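Local coordinates for glutathione S-transferase, N-terminal domain protein (Pseudomonas putida, PDB 4NAX), which probably acts as a glutathione transferase and is captured here with one glutathione disulfide bound per subunit, at residues S64-N68 and L85-E89; S157-G162 and L201-F207; D165-R171 and F207-V213. All blocks are in the same frame, centred on the assembly; numbering follows the deposited sequence. Where two conformers were deposited one is given.

Contact 1: residues S64-N68 and L85-E89; sequences SLSAN and LPLFE. With GDS (oxidized glutathione disulfide), chain C; GOL (glycerol), chain D.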
loop_
_atom_site.group_PDB
_atom_site.type_symbol
_atom_site.label_atom_id
_atom_site.label_comp_id
_atom_site.label_asym_id
_atom_site.label_seq_id
_atom_site.Cartn_x
_atom_site.Cartn_y
_atom_site.Cartn_z
ATOM N N SER A 64 -1.422 -7.836 -19.700
ATOM C CA SER A 64 -1.917 -9.201 -19.497
ATOM C C SER A 64 -1.417 -9.804 -18.197
ATOM O O SER A 64 -2.063 -10.679 -17.626
ATOM C CB SER A 64 -1.566 -10.120 -20.667
ATOM O OG SER A 64 -0.186 -10.437 -20.748
ATOM N N LEU A 65 -0.256 -9.352 -17.733
ATOM C CA LEU A 65 0.226 -9.755 -16.428
ATOM C C LEU A 65 0.009 -8.640 -15.409
ATOM O O LEU A 65 -0.551 -8.864 -14.340
ATOM C CB LEU A 65 1.686 -10.142 -16.504
ATOM C CG LEU A 65 2.205 -10.721 -15.191
ATOM C CD1 LEU A 65 3.260 -11.760 -15.428
ATOM C CD2 LEU A 65 2.710 -9.619 -14.284
ATOM N N SER A 66 0.415 -7.426 -15.753
ATOM C CA SER A 66 0.397 -6.324 -14.806
ATOM C C SER A 66 -0.822 -5.446 -15.065
ATOM O O SER A 66 -0.773 -4.493 -15.842
ATOM C CB SER A 66 1.706 -5.570 -14.934
ATOM O OG SER A 66 1.852 -4.723 -13.823
ATOM N N ALA A 67 -1.944 -5.819 -14.438
ATOM C CA ALA A 67 -3.268 -5.338 -14.845
ATOM C C ALA A 67 -3.443 -3.840 -14.681
ATOM O O ALA A 67 -4.239 -3.224 -15.384
ATOM C CB ALA A 67 -4.379 -6.052 -14.073
ATOM N N ASN A 68 -2.722 -3.248 -13.737
ATOM C CA ASN A 68 -2.784 -1.807 -13.486
ATOM C C ASN A 68 -1.826 -1.008 -14.361
ATOM O O ASN A 68 -1.675 0.188 -14.161
ATOM C CB ASN A 68 -2.563 -1.592 -11.994
ATOM C CG ASN A 68 -2.749 -0.161 -11.543
ATOM O OD1 ASN A 68 -3.705 0.524 -11.916
ATOM N ND2 ASN A 68 -1.854 0.283 -10.673
ATOM N N LEU A 85 4.010 -18.034 -11.033
ATOM C CA LEU A 85 3.225 -17.056 -10.305
ATOM C C LEU A 85 3.430 -15.677 -10.923
ATOM O O LEU A 85 4.549 -15.157 -10.863
ATOM C CB LEU A 85 3.647 -17.005 -8.839
ATOM C CG LEU A 85 2.844 -16.010 -7.995
ATOM C CD1 LEU A 85 1.450 -16.554 -7.728
ATOM C CD2 LEU A 85 3.538 -15.657 -6.701
ATOM N N PRO A 86 2.378 -15.089 -11.500
ATOM C CA PRO A 86 2.405 -13.686 -11.912
ATOM C C PRO A 86 2.099 -12.799 -10.716
ATOM O O PRO A 86 1.302 -13.176 -9.862
ATOM C CB PRO A 86 1.277 -13.609 -12.918
ATOM C CG PRO A 86 0.259 -14.595 -12.391
ATOM C CD PRO A 86 1.054 -15.690 -11.732
ATOM N N LEU A 87 2.742 -11.640 -10.628
ATOM C CA LEU A 87 2.458 -10.738 -9.507
ATOM C C LEU A 87 2.874 -9.318 -9.851
ATOM O O LEU A 87 3.951 -9.093 -10.400
ATOM C CB LEU A 87 3.185 -11.197 -8.232
ATOM C CG LEU A 87 2.558 -10.794 -6.908
ATOM C CD1 LEU A 87 1.184 -11.433 -6.709
ATOM C CD2 LEU A 87 3.470 -11.176 -5.764
ATOM N N PHE A 88 2.026 -8.369 -9.492
ATOM C CA PHE A 88 2.377 -6.953 -9.528
ATOM C C PHE A 88 2.125 -6.336 -8.149
ATOM O O PHE A 88 1.665 -7.014 -7.237
ATOM C CB PHE A 88 1.711 -6.243 -10.710
ATOM C CG PHE A 88 0.214 -6.203 -10.653
ATOM C CD1 PHE A 88 -0.537 -7.226 -11.222
ATOM C CD2 PHE A 88 -0.435 -5.171 -10.041
ATOM C CE1 PHE A 88 -1.911 -7.214 -11.165
ATOM C CE2 PHE A 88 -1.817 -5.142 -9.985
ATOM C CZ PHE A 88 -2.551 -6.164 -10.558
ATOM N N GLU A 89 2.454 -5.049 -8.038
ATOM C CA GLU A 89 2.509 -4.243 -6.812
ATOM C C GLU A 89 3.813 -4.505 -6.075
ATOM O O GLU A 89 4.028 -5.589 -5.516
ATOM C CB GLU A 89 1.325 -4.431 -5.866
ATOM C CG GLU A 89 0.021 -3.900 -6.420
ATOM C CD GLU A 89 -0.004 -2.389 -6.552
ATOM O OE1 GLU A 89 0.600 -1.697 -5.692
ATOM O OE2 GLU A 89 -0.647 -1.909 -7.523
HETATM N N1 GDS C . 0.985 8.351 -13.983
HETATM C CA1 GDS C . 2.004 8.875 -13.076
HETATM C C1 GDS C . 1.729 10.320 -12.728
HETATM O OE1 GDS C . 2.238 10.774 -11.676
HETATM O OE2 GDS C . 1.018 11.029 -13.474
HETATM C CB1 GDS C . 3.381 8.755 -13.741
HETATM C CG1 GDS C . 4.566 8.875 -12.774
HETATM C CD1 GDS C . 4.609 7.720 -11.805
HETATM O O1 GDS C . 4.139 6.638 -12.105
HETATM N N2 GDS C . 5.171 7.981 -10.632
HETATM C CA2 GDS C . 5.367 6.975 -9.607
HETATM C C2 GDS C . 4.577 7.302 -8.368
HETATM O O2 GDS C . 4.469 8.458 -7.975
HETATM C CB2 GDS C . 6.849 6.881 -9.244
HETATM S SG2 GDS C . 7.901 6.216 -10.529
HETATM N N3 GDS C . 4.053 6.272 -7.707
HETATM C CA3 GDS C . 3.257 6.444 -6.504
HETATM C C3 GDS C . 3.367 5.305 -5.513
HETATM O OE3 GDS C . 2.406 5.163 -4.727
HETATM O OE4 GDS C . 4.413 4.648 -5.498
HETATM N N4 GDS C . 4.032 4.259 -13.959
HETATM C CA4 GDS C . 3.590 4.053 -15.321
HETATM C C4 GDS C . 2.359 4.840 -15.678
HETATM O OE5 GDS C . 1.909 4.764 -16.859
HETATM O OE6 GDS C . 1.857 5.580 -14.793
HETATM C C5 GDS C . 4.573 3.267 -13.264
HETATM O O5 GDS C . 4.685 2.138 -13.731
HETATM C CA5 GDS C . 5.087 3.591 -11.878
HETATM N N5 GDS C . 4.738 2.519 -10.952
HETATM C CB5 GDS C . 6.605 3.761 -11.961
HETATM S SG5 GDS C . 7.417 4.063 -10.390
HETATM C CA6 GDS C . 2.442 0.502 -7.106
HETATM C C6 GDS C . 3.620 -0.316 -6.668
HETATM O OE7 GDS C . 4.085 -1.160 -7.473
HETATM O OE8 GDS C . 4.069 -0.116 -5.516
HETATM N N6 GDS C . 1.597 0.812 -5.935
HETATM C CB6 GDS C . 2.918 1.792 -7.778
HETATM C CG6 GDS C . 3.685 1.500 -9.072
HETATM C CD6 GDS C . 4.011 2.744 -9.853
HETATM O O6 GDS C . 3.662 3.868 -9.475
HETATM C C1 GOL D . -1.602 1.213 -7.216
HETATM O O1 GOL D . -0.609 0.507 -7.952
HETATM C C2 GOL D . -1.149 2.703 -7.309
HETATM O O2 GOL D . -0.054 2.949 -6.438
HETATM C C3 GOL D . -0.681 3.150 -8.700
HETATM O O3 GOL D . -1.788 3.127 -9.595
HETATM O O HOH W 1 0.517 -1.838 -10.067
#

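Contact 2: residues S157-G162 and L201-F207; sequences SKRLLG and LVGFDQF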
loop_
_atom_site.group_PDB
_atom_site.type_symbol
_atom_site.label_atom_id
_atom_site.label_comp_id
_atom_site.label_asym_id
_atom_site.label_seq_id
_atom_site.Cartn_x
_atom_site.Cartn_y
_atom_site.Cartn_z
ATOM N N SER A 157 4.230 15.380 3.054
ATOM C CA SER A 157 5.497 14.665 2.976
ATOM C C SER A 157 6.401 14.988 4.154
ATOM O O SER A 157 7.066 14.108 4.687
ATOM C CB SER A 157 6.190 14.952 1.638
ATOM O OG SER A 157 5.416 14.414 0.577
ATOM N N LYS A 158 6.429 16.259 4.567
ATOM C CA LYS A 158 7.138 16.646 5.787
ATOM C C LYS A 158 6.579 15.912 7.002
ATOM O O LYS A 158 7.344 15.454 7.846
ATOM C CB LYS A 158 7.053 18.152 6.019
ATOM C CG LYS A 158 7.837 19.025 5.080
ATOM C CD LYS A 158 7.556 20.493 5.449
ATOM C CE LYS A 158 8.460 21.516 4.799
ATOM N NZ LYS A 158 8.179 22.862 5.391
ATOM N N ARG A 159 5.261 15.822 7.106
ATOM C CA ARG A 159 4.628 15.120 8.231
ATOM C C ARG A 159 5.068 13.647 8.265
ATOM O O ARG A 159 5.461 13.112 9.300
ATOM C CB ARG A 159 3.093 15.225 8.171
ATOM C CG ARG A 159 2.401 14.776 9.445
ATOM C CD ARG A 159 0.905 14.604 9.250
ATOM N NE ARG A 159 0.650 13.518 8.318
ATOM C CZ ARG A 159 0.755 12.221 8.609
ATOM N NH1 ARG A 159 1.005 11.810 9.849
ATOM N NH2 ARG A 159 0.605 11.323 7.654
ATOM N N LEU A 160 5.037 12.994 7.111
ATOM C CA LEU A 160 5.479 11.600 6.978
ATOM C C LEU A 160 6.948 11.425 7.321
ATOM O O LEU A 160 7.322 10.460 8.008
ATOM C CB LEU A 160 5.226 11.094 5.542
ATOM C CG LEU A 160 3.751 10.921 5.151
ATOM C CD1 LEU A 160 3.586 10.785 3.645
ATOM C CD2 LEU A 160 3.120 9.735 5.844
ATOM N N LEU A 161 7.779 12.364 6.873
ATOM C CA LEU A 161 9.188 12.341 7.257
ATOM C C LEU A 161 9.380 12.442 8.767
ATOM O O LEU A 161 10.255 11.794 9.325
ATOM C CB LEU A 161 9.974 13.442 6.541
ATOM C CG LEU A 161 10.247 13.152 5.061
ATOM C CD1 LEU A 161 10.646 14.418 4.318
ATOM C CD2 LEU A 161 11.312 12.075 4.871
ATOM N N GLY A 162 8.553 13.257 9.417
ATOM C CA GLY A 162 8.605 13.378 10.859
ATOM C C GLY A 162 8.243 12.084 11.561
ATOM O O GLY A 162 8.863 11.709 12.556
ATOM N N LEU A 201 12.705 22.039 -0.217
ATOM C CA LEU A 201 11.246 22.153 -0.114
ATOM C C LEU A 201 10.681 21.403 1.113
ATOM O O LEU A 201 9.761 21.868 1.763
ATOM C CB LEU A 201 10.572 21.588 -1.374
ATOM C CG LEU A 201 9.678 22.373 -2.318
ATOM C CD1 LEU A 201 8.894 21.331 -3.116
ATOM C CD2 LEU A 201 8.770 23.345 -1.583
ATOM N N VAL A 202 11.178 20.206 1.387
ATOM C CA VAL A 202 10.679 19.448 2.544
ATOM C C VAL A 202 11.498 19.649 3.815
ATOM O O VAL A 202 11.234 18.997 4.819
ATOM C CB VAL A 202 10.543 17.936 2.251
ATOM C CG1 VAL A 202 9.647 17.707 1.033
ATOM C CG2 VAL A 202 11.902 17.267 2.095
ATOM N N GLY A 203 12.476 20.553 3.783
ATOM C CA GLY A 203 13.285 20.844 4.964
ATOM C C GLY A 203 13.997 19.599 5.455
ATOM O O GLY A 203 13.996 19.296 6.645
ATOM N N PHE A 204 14.624 18.878 4.530
ATOM C CA PHE A 204 15.162 17.540 4.809
ATOM C C PHE A 204 16.229 17.536 5.888
ATOM O O PHE A 204 16.366 16.567 6.637
ATOM C CB PHE A 204 15.738 16.905 3.531
ATOM C CG PHE A 204 16.079 15.443 3.680
ATOM C CD1 PHE A 204 15.093 14.516 4.004
ATOM C CD2 PHE A 204 17.365 14.984 3.464
ATOM C CE1 PHE A 204 15.395 13.181 4.136
ATOM C CE2 PHE A 204 17.664 13.643 3.582
ATOM C CZ PHE A 204 16.681 12.739 3.926
ATOM N N ASP A 205 16.991 18.622 5.971
ATOM C CA ASP A 205 18.080 18.668 6.927
ATOM C C ASP A 205 17.598 18.616 8.379
ATOM O O ASP A 205 18.404 18.356 9.277
ATOM C CB ASP A 205 19.015 19.850 6.651
ATOM C CG ASP A 205 19.915 19.585 5.465
ATOM O OD1 ASP A 205 20.621 18.551 5.471
ATOM O OD2 ASP A 205 19.905 20.392 4.517
ATOM N N GLN A 206 16.298 18.806 8.617
ATOM C CA GLN A 206 15.796 18.670 9.980
ATOM C C GLN A 206 15.580 17.211 10.424
ATOM O O GLN A 206 15.410 16.952 11.614
ATOM C CB GLN A 206 14.529 19.496 10.187
ATOM C CG GLN A 206 13.249 18.889 9.663
ATOM C CD GLN A 206 12.117 19.901 9.614
ATOM O OE1 GLN A 206 11.659 20.368 10.653
ATOM N NE2 GLN A 206 11.657 20.241 8.407
ATOM N N PHE A 207 15.586 16.257 9.491
ATOM C CA PHE A 207 15.295 14.858 9.811
ATOM C C PHE A 207 16.585 14.063 9.901
ATOM O O PHE A 207 16.971 13.345 8.975
ATOM C CB PHE A 207 14.327 14.276 8.775
ATOM C CG PHE A 207 13.067 15.101 8.610
ATOM C CD1 PHE A 207 12.106 15.151 9.627
ATOM C CD2 PHE A 207 12.850 15.844 7.459
ATOM C CE1 PHE A 207 10.978 15.934 9.488
ATOM C CE2 PHE A 207 11.712 16.612 7.311
ATOM C CZ PHE A 207 10.773 16.654 8.325
HETATM O O HOH W 2 8.743 24.216 2.789
#

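Contact 3: residues D165-R171 and F207-V213; sequences DRHLKGR and FKEVQRV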
loop_
_atom_site.group_PDB
_atom_site.type_symbol
_atom_site.label_atom_id
_atom_site.label_comp_id
_atom_site.label_asym_id
_atom_site.label_seq_id
_atom_site.Cartn_x
_atom_site.Cartn_y
_atom_site.Cartn_z
ATOM N N ASP A 165 11.220 9.954 11.218
ATOM C CA ASP A 165 12.349 10.456 11.982
ATOM C C ASP A 165 12.201 10.116 13.460
ATOM O O ASP A 165 13.155 9.688 14.116
ATOM C CB ASP A 165 12.473 11.962 11.785
ATOM C CG ASP A 165 13.815 12.494 12.192
ATOM O OD1 ASP A 165 14.812 12.144 11.543
ATOM O OD2 ASP A 165 13.858 13.287 13.161
ATOM N N ARG A 166 11.004 10.338 13.997
ATOM C CA ARG A 166 10.752 10.042 15.396
ATOM C C ARG A 166 10.865 8.547 15.640
ATOM O O ARG A 166 11.371 8.103 16.680
ATOM C CB ARG A 166 9.400 10.580 15.854
ATOM C CG ARG A 166 9.370 12.110 15.881
ATOM C CD ARG A 166 8.083 12.659 16.489
ATOM N NE ARG A 166 6.905 12.269 15.714
ATOM C CZ ARG A 166 6.463 12.886 14.616
ATOM N NH1 ARG A 166 5.386 12.430 13.986
ATOM N NH2 ARG A 166 7.081 13.956 14.148
ATOM N N HIS A 167 10.369 7.750 14.695
ATOM C CA HIS A 167 10.433 6.309 14.855
ATOM C C HIS A 167 11.883 5.800 14.882
ATOM O O HIS A 167 12.220 4.875 15.619
ATOM C CB HIS A 167 9.655 5.623 13.724
ATOM C CG HIS A 167 9.742 4.139 13.784
ATOM N ND1 HIS A 167 9.112 3.407 14.760
ATOM C CD2 HIS A 167 10.455 3.259 13.048
ATOM C CE1 HIS A 167 9.411 2.129 14.599
ATOM N NE2 HIS A 167 10.222 2.016 13.567
ATOM N N LEU A 168 12.722 6.378 14.035
ATOM C CA LEU A 168 14.085 5.883 13.842
ATOM C C LEU A 168 15.083 6.345 14.905
ATOM O O LEU A 168 16.195 5.832 14.984
ATOM C CB LEU A 168 14.584 6.261 12.441
ATOM C CG LEU A 168 13.893 5.468 11.323
ATOM C CD1 LEU A 168 14.191 6.114 9.981
ATOM C CD2 LEU A 168 14.326 3.999 11.316
ATOM N N LYS A 169 14.698 7.311 15.720
ATOM C CA LYS A 169 15.563 7.719 16.814
ATOM C C LYS A 169 15.918 6.523 17.691
ATOM O O LYS A 169 15.048 5.807 18.150
ATOM C CB LYS A 169 14.910 8.810 17.654
ATOM C CG LYS A 169 15.862 9.328 18.716
ATOM C CD LYS A 169 15.485 10.683 19.263
ATOM C CE LYS A 169 16.558 11.162 20.223
ATOM N NZ LYS A 169 17.839 11.491 19.535
ATOM N N GLY A 170 17.215 6.294 17.888
ATOM C CA GLY A 170 17.678 5.169 18.702
ATOM C C GLY A 170 17.697 3.804 18.028
ATOM O O GLY A 170 18.013 2.811 18.673
ATOM N N ARG A 171 17.341 3.764 16.746
ATOM C CA ARG A 171 17.178 2.512 15.988
ATOM C C ARG A 171 18.054 2.509 14.749
ATOM O O ARG A 171 18.352 3.564 14.192
ATOM C CB ARG A 171 15.760 2.388 15.412
ATOM C CG ARG A 171 14.605 2.467 16.357
ATOM C CD ARG A 171 13.393 2.072 15.567
ATOM N NE ARG A 171 13.459 0.646 15.318
ATOM C CZ ARG A 171 12.719 -0.248 15.961
ATOM N NH1 ARG A 171 11.849 0.145 16.890
ATOM N NH2 ARG A 171 12.860 -1.539 15.692
ATOM N N PHE A 207 15.586 16.257 9.491
ATOM C CA PHE A 207 15.295 14.858 9.811
ATOM C C PHE A 207 16.585 14.063 9.901
ATOM O O PHE A 207 16.971 13.345 8.975
ATOM C CB PHE A 207 14.327 14.276 8.775
ATOM C CG PHE A 207 13.067 15.101 8.610
ATOM C CD1 PHE A 207 12.106 15.151 9.627
ATOM C CD2 PHE A 207 12.850 15.844 7.459
ATOM C CE1 PHE A 207 10.978 15.934 9.488
ATOM C CE2 PHE A 207 11.712 16.612 7.311
ATOM C CZ PHE A 207 10.773 16.654 8.325
ATOM N N LYS A 208 17.276 14.241 11.022
ATOM C CA LYS A 208 18.623 13.692 11.175
ATOM C C LYS A 208 18.634 12.180 11.230
ATOM O O LYS A 208 19.597 11.540 10.790
ATOM C CB LYS A 208 19.298 14.242 12.432
ATOM C CG LYS A 208 19.480 15.758 12.427
ATOM C CD LYS A 208 20.308 16.230 11.236
ATOM C CE LYS A 208 20.950 17.588 11.469
ATOM N NZ LYS A 208 19.931 18.666 11.586
ATOM N N GLU A 209 17.565 11.600 11.761
ATOM C CA GLU A 209 17.498 10.142 11.859
ATOM C C GLU A 209 17.228 9.530 10.483
ATOM O O GLU A 209 17.839 8.533 10.103
ATOM C CB GLU A 209 16.445 9.682 12.865
ATOM C CG GLU A 209 16.527 10.360 14.233
ATOM C CD GLU A 209 17.862 10.153 14.924
ATOM O OE1 GLU A 209 18.306 11.068 15.644
ATOM O OE2 GLU A 209 18.468 9.084 14.747
ATOM N N VAL A 210 16.314 10.130 9.732
ATOM C CA VAL A 210 16.070 9.686 8.362
ATOM C C VAL A 210 17.350 9.803 7.527
ATOM O O VAL A 210 17.685 8.902 6.763
ATOM C CB VAL A 210 14.939 10.483 7.705
ATOM C CG1 VAL A 210 14.718 10.020 6.277
ATOM C CG2 VAL A 210 13.640 10.335 8.492
ATOM N N GLN A 211 18.086 10.912 7.686
ATOM C CA GLN A 211 19.347 11.092 6.965
ATOM C C GLN A 211 20.345 9.990 7.300
ATOM O O GLN A 211 20.995 9.434 6.417
ATOM C CB GLN A 211 19.986 12.431 7.317
ATOM C CG GLN A 211 19.283 13.644 6.747
ATOM C CD GLN A 211 19.845 14.934 7.307
ATOM O OE1 GLN A 211 19.102 15.858 7.630
ATOM N NE2 GLN A 211 21.165 14.988 7.452
ATOM N N ARG A 212 20.471 9.687 8.589
ATOM C CA ARG A 212 21.395 8.663 9.046
ATOM C C ARG A 212 21.071 7.298 8.449
ATOM O O ARG A 212 21.957 6.599 7.944
ATOM C CB ARG A 212 21.383 8.587 10.569
ATOM C CG ARG A 212 22.117 7.400 11.164
ATOM C CD ARG A 212 22.119 7.467 12.687
ATOM N NE ARG A 212 20.748 7.449 13.211
ATOM C CZ ARG A 212 20.010 6.354 13.367
ATOM N NH1 ARG A 212 20.494 5.155 13.075
ATOM N NH2 ARG A 212 18.766 6.453 13.803
ATOM N N VAL A 213 19.807 6.905 8.525
ATOM C CA VAL A 213 19.413 5.575 8.058
ATOM C C VAL A 213 19.451 5.502 6.516
ATOM O O VAL A 213 19.885 4.491 5.952
ATOM C CB VAL A 213 18.063 5.159 8.660
ATOM C CG1 VAL A 213 17.640 3.804 8.123
ATOM C CG2 VAL A 213 18.189 5.102 10.177
HETATM O O HOH W 3 16.140 14.636 13.785
HETATM O O HOH W 4 19.441 7.863 17.011
#

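Contact 1: residues S64-N68 and L85-E89
Phe-88 packs under residues 66-68, whose backbone passes over one face of its ring. The CB of Phe-88 points toward the 64-68 segment, and a chi1 of 64° sets CG between the backbone N and the carbonyl carbon. Ala-67 N sits 3.6 Å from Phe-88 CE1, above the ring and displaced toward the rim, while Ala-67 CB lies 4.0 Å from Phe-88 CZ. At the CB end of Phe-88, Ser-66 OG comes within 3.5 Å of Phe-88 CB, but its hydrogen bond goes to Lys-70 O. Toward the start of the strand, Leu-65 has CG anti to the backbone N (chi1 -174°) and brings CD1 to 3.7 Å from Pro-86 CB. Trp-118 of the second subunit meets the Phe-88 ring edge-to-face.

Toward the ligand the contact turns polar. A water accepts from Asn-68 ND2 and donates to Glu-89 OE2; Asn-68 ND2 also donates to a glycerol hydroxyl, and Asn-68 OD1 is held by Arg-159 of the second subunit. The bent Glu-89 chain puts OE1 2.7 Å from N6, a glutamyl amino group of the glutathione disulfide. Glu-89 has a positive phi of 81° and is the N-cap of helix 90-101. An acidic residue followed by serine, here Ser-90, at the step from strand to helix binds the glutamyl part of glutathione, as in the glutathione site of the thioredoxin-like domain of glutathione transferases.

Contact 2: residues S157-G162 and L201-F207
Leu-161 presses into the loop 201-207 with its CB and both methyls, and it is the one to follow outward from the helix. Its CB sits squarely over one face of Phe-207, 3.7 Å from the ring centroid and only 10° off the ring normal, a CH-pi contact. With chi1 at -75° CG stays beside the backbone N, and the two methyls then part company. CD1 of Leu-161 goes to Val-202, 3.8 Å from its CG2, the two side chains crossing at about a right angle; it also touches the Phe-207 rim. Leu-161 CD2 ends 4.3 Å from Phe-204 CE1, arriving at the edge of that ring, near its plane.

The other face of Phe-207 is covered by Gln-206 CG, so the ring is clamped between the helix and its own loop. Phe-207 CE1 lies 3.6 Å from Gly-162 N, and Phe-207 CZ touches Lys-158 O. This is the all-helical C-terminal domain of a glutathione transferase, and the loop is the connection that follows helix 180-193, packs against helix 148-168 and leads into helix 208-219. Leu-192 touches both Leu-161 and Val-202, bringing helix 180-193 into the same core.

Toward the surface, Lys-158 runs extended along the loop. Its CG lies 3.4 Å from Val-202 O and its CE 3.3 Å from Leu-201 O. NZ reaches that last carbonyl through a water, which accepts from the ammonium group and donates to Leu-201 O. Within the loop, Gly-203 O takes two N-H groups of Gln-206, backbone N and side-chain NE2, from opposite faces of its carbonyl plane.

Contact 3: residues D165-R171 and F207-V213
Two helix ends meet here in the C-terminal domain: the last turn of helix 148-168, with the type II turn 168-171 behind it, and the first turns of helix 208-219. Asp-165 reaches the amides of that first turn with a single oxygen. OD1 of Asp-165 accepts from Val-210 N at 3.1 Å in a fairly straight bond (160°), approached nearly along the C-O axis, and from Glu-209 N at 2.8 Å in a weak, bent one. OD2 turns to a water that is also bound by Lys-208 N. The N-H groups around OD1, at the N terminus of helix 208-219, would probably favour the anionic form of Asp-165.

Arg-212, one turn further along helix 208-219, serves the 168-171 turn. With CG anti to its N (chi1 170°) and a bend at chi3, three oxygens, Arg-171 O, Leu-168 O and Glu-209 OE2, lie round the edge of its guanidinium, while Val-213 CG2 covers part of one face. Arg-212 NH1 and NH2 grip Arg-171 O end-on, both at 2.9 Å. NE and NH2 hold Glu-209 OE2 side-on, the Arg-212 NH2 to Glu-209 OE2 salt bridge measuring 2.8 Å. NH2 adds a weak bond to Leu-168 O. Glu-209 OE2 has a further partner in a water bound to Gly-170 N, and Glu-209 OE1 faces Lys-169 NZ in a long salt bridge of 3.9 Å. Beneath this polar layer Leu-168 CD1 rests on Val-213 CG2 at 4.1 Å, next to Phe-186 of helix 180-193.

Arg-212 thus pins the type II turn after helix 148-168, a helix-end-to-turn joint in the helical C-terminal domain of glutathione transferases.

In the fold
Following the chain from the N terminus, contact 1 comes first: it closes a short loop inside the thioredoxin-like domain, bringing the end of helix 60-65 and the loop after it onto the outermost strand 85-88, beside the ligand. The chain then passes into the helical domain, where contacts 2 and 3 both start from helix 148-168. Their segments alternate along the sequence, so the two loops cross; they share Phe-207, touch each other, and have centres about 11 Å apart. Together they fasten helix 208-219 and the loop before it to helix 148-168. Contact 1 lies on the opposite side of the chain's centre, about 33 Å from contact 2 between centres, yet both touch the second subunit.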